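Local coordinates for protein orotidine 5'-phosphate decarboxylase (Pyrococcus horikoshii, PDB 2CZE) that probably catalyses the decarboxylation of orotidine 5'-monophosphate to UMP, the last step of de novo UMP synthesis, as a homodimer, at residues D57-D62 and I83-V88. Residues are numbered along the deposited sequence; the frame is centred on the assembly and turned at random.
Sequences DLKLAD and IVHTFV. With U5P (uridine-5'-monophosphate), chain C; U5P (uridine-5'-monophosphate), chain F.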
# COMPACT_ATOMS: atom_id res chain seq x y z
N ASP A 57 -1.99 3.53 -8.98
CA ASP A 57 -0.80 2.88 -8.41
C ASP A 57 -0.99 2.86 -6.91
O ASP A 57 -0.49 3.73 -6.19
CB ASP A 57 0.46 3.69 -8.78
CG ASP A 57 1.75 2.96 -8.43
OD1 ASP A 57 1.68 1.83 -7.89
OD2 ASP A 57 2.84 3.51 -8.69
N LEU A 58 -1.72 1.86 -6.43
CA LEU A 58 -2.02 1.75 -5.01
C LEU A 58 -1.04 0.86 -4.26
O LEU A 58 -0.98 0.92 -3.04
CB LEU A 58 -3.44 1.19 -4.80
CG LEU A 58 -4.58 1.83 -5.61
CD1 LEU A 58 -5.92 1.15 -5.22
CD2 LEU A 58 -4.65 3.34 -5.34
N LYS A 59 -0.30 0.04 -5.00
CA LYS A 59 0.66 -0.87 -4.38
C LYS A 59 -0.08 -1.67 -3.33
O LYS A 59 0.42 -1.85 -2.23
CB LYS A 59 1.79 -0.09 -3.71
CG LYS A 59 2.71 0.68 -4.65
CD LYS A 59 3.56 -0.28 -5.46
CE LYS A 59 4.66 0.46 -6.18
NZ LYS A 59 4.10 1.50 -7.08
N LEU A 60 -1.28 -2.15 -3.67
CA LEU A 60 -2.07 -2.91 -2.70
C LEU A 60 -1.24 -4.05 -2.15
O LEU A 60 -0.59 -4.80 -2.89
CB LEU A 60 -3.35 -3.43 -3.34
CG LEU A 60 -4.34 -2.33 -3.75
CD1 LEU A 60 -5.66 -2.98 -4.18
CD2 LEU A 60 -4.58 -1.37 -2.56
N ALA A 61 -1.28 -4.19 -0.83
CA ALA A 61 -0.48 -5.18 -0.14
C ALA A 61 -1.10 -5.54 1.21
O ALA A 61 -0.41 -5.56 2.24
CB ALA A 61 0.93 -4.60 0.05
N ASP A 62 -2.39 -5.84 1.19
CA ASP A 62 -3.12 -6.18 2.40
C ASP A 62 -3.70 -7.59 2.23
O ASP A 62 -3.43 -8.24 1.22
CB ASP A 62 -4.27 -5.18 2.59
CG ASP A 62 -4.56 -4.90 4.04
OD1 ASP A 62 -4.75 -5.86 4.82
OD2 ASP A 62 -4.60 -3.70 4.41
N ILE A 83 -2.44 -1.27 -9.57
CA ILE A 83 -1.14 -1.90 -9.32
C ILE A 83 -1.19 -2.56 -7.95
O ILE A 83 -1.61 -1.95 -6.95
CB ILE A 83 0.01 -0.86 -9.37
CG1 ILE A 83 0.12 -0.29 -10.79
CG2 ILE A 83 1.33 -1.51 -8.97
CD1 ILE A 83 1.26 0.72 -10.97
N VAL A 84 -0.77 -3.82 -7.91
CA VAL A 84 -0.76 -4.61 -6.69
C VAL A 84 0.60 -5.26 -6.49
O VAL A 84 1.28 -5.61 -7.45
CB VAL A 84 -1.84 -5.72 -6.75
CG1 VAL A 84 -3.21 -5.09 -6.93
CG2 VAL A 84 -1.57 -6.67 -7.93
N HIS A 85 1.00 -5.40 -5.23
CA HIS A 85 2.27 -6.04 -4.94
C HIS A 85 2.09 -7.55 -5.09
O HIS A 85 0.98 -8.06 -4.94
CB HIS A 85 2.70 -5.74 -3.51
CG HIS A 85 3.64 -4.59 -3.40
ND1 HIS A 85 4.90 -4.61 -3.94
CD2 HIS A 85 3.50 -3.39 -2.80
CE1 HIS A 85 5.51 -3.46 -3.68
NE2 HIS A 85 4.68 -2.70 -2.99
N THR A 86 3.19 -8.24 -5.39
CA THR A 86 3.16 -9.68 -5.53
C THR A 86 3.62 -10.35 -4.23
O THR A 86 3.18 -11.46 -3.90
CB THR A 86 4.10 -10.17 -6.67
OG1 THR A 86 3.77 -9.51 -7.91
CG2 THR A 86 3.95 -11.68 -6.87
N PHE A 87 4.48 -9.67 -3.47
CA PHE A 87 5.03 -10.27 -2.25
C PHE A 87 4.04 -10.67 -1.16
O PHE A 87 4.36 -11.51 -0.33
CB PHE A 87 6.17 -9.41 -1.67
CG PHE A 87 5.72 -8.18 -0.91
CD1 PHE A 87 5.78 -6.91 -1.50
CD2 PHE A 87 5.32 -8.27 0.42
CE1 PHE A 87 5.45 -5.75 -0.77
CE2 PHE A 87 4.98 -7.11 1.17
CZ PHE A 87 5.05 -5.86 0.57
N VAL A 88 2.85 -10.09 -1.16
CA VAL A 88 1.85 -10.40 -0.14
C VAL A 88 1.13 -11.73 -0.45
O VAL A 88 0.34 -12.22 0.35
CB VAL A 88 0.86 -9.22 0.02
CG1 VAL A 88 -0.30 -9.59 0.90
CG2 VAL A 88 1.60 -8.05 0.65
N1 U5P C . 6.96 3.92 -8.57
C2 U5P C . 8.36 4.01 -8.67
N3 U5P C . 9.12 2.84 -8.61
C4 U5P C . 8.50 1.59 -8.45
C5 U5P C . 7.12 1.50 -8.34
C6 U5P C . 6.35 2.67 -8.40
O2 U5P C . 8.92 5.09 -8.80
O4 U5P C . 9.19 0.57 -8.42
C1' U5P C . 6.11 5.12 -8.73
C2' U5P C . 6.48 6.26 -7.77
O2' U5P C . 5.74 6.10 -6.56
C3' U5P C . 5.93 7.46 -8.54
C4' U5P C . 6.31 7.09 -9.98
O3' U5P C . 4.51 7.55 -8.40
O4' U5P C . 6.28 5.65 -10.05
C5' U5P C . 7.72 7.57 -10.29
O5' U5P C . 7.73 9.00 -10.27
P U5P C . 9.05 9.88 -10.55
O1P U5P C . 8.85 11.25 -10.03
O2P U5P C . 9.29 9.84 -12.14
O3P U5P C . 10.29 9.12 -9.87
N1 U5P F . -4.52 -6.60 8.60
C2 U5P F . -4.74 -7.98 8.71
N3 U5P F . -3.65 -8.85 8.66
C4 U5P F . -2.35 -8.36 8.50
C5 U5P F . -2.13 -6.99 8.39
C6 U5P F . -3.22 -6.11 8.43
O2 U5P F . -5.88 -8.42 8.87
O4 U5P F . -1.40 -9.14 8.47
C1' U5P F . -5.65 -5.65 8.77
C2' U5P F . -6.78 -5.88 7.77
O2' U5P F . -6.53 -5.11 6.59
C3' U5P F . -7.94 -5.24 8.55
C4' U5P F . -7.65 -5.74 9.97
O3' U5P F . -7.85 -3.82 8.49
O4' U5P F . -6.22 -5.85 10.08
C5' U5P F . -8.27 -7.12 10.23
O5' U5P F . -9.69 -7.02 10.24
P U5P F . -10.63 -8.30 10.51
O1P U5P F . -10.09 -9.54 9.90
O2P U5P F . -12.06 -7.87 9.93
O3P U5P F . -10.79 -8.41 12.10
O HOH W 1 -1.50 -7.51 -2.59
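I83 lies against D57 at the barrel mouth, its CD1 3.3 Å from OD1 of D57, whose OD2 forms a salt bridge with K29. I83 O accepts a weak hydrogen bond from the amide of L60. V84, bridged in parallel register to L60, turns to the helix side, where its CG1 meets CB of L60 at 4.0 Å. H85 N donates to L60 O at 2.9 Å, nearly straight (167°) and in the carbonyl plane. The H85 ring brings its edge to K59 O, while K59 CD packs against its NE2 at 3.6 Å; that nitrogen is hydrogen-bonded to A61 O of the second subunit. Bends at chi2 and chi4 (-69° and -59°) fold K59 toward D57 OD1; NZ is modelled in salt bridges there and with D62 of the second subunit, though its exact place is less sure. With an alanine here, D57 would probably lose its lysine mate, and H85 the methylene packed against its ring. F87 turns its edge to one face of the H85 ring, CE1 over the centre, and V88 closes on A61, CG2 to CB 3.6 Å. Strands 53-60 and 81-84, joined through helix 64-76, form a right-handed beta-alpha-beta unit of the TIM barrel, their C-terminal ends carrying the substrate site.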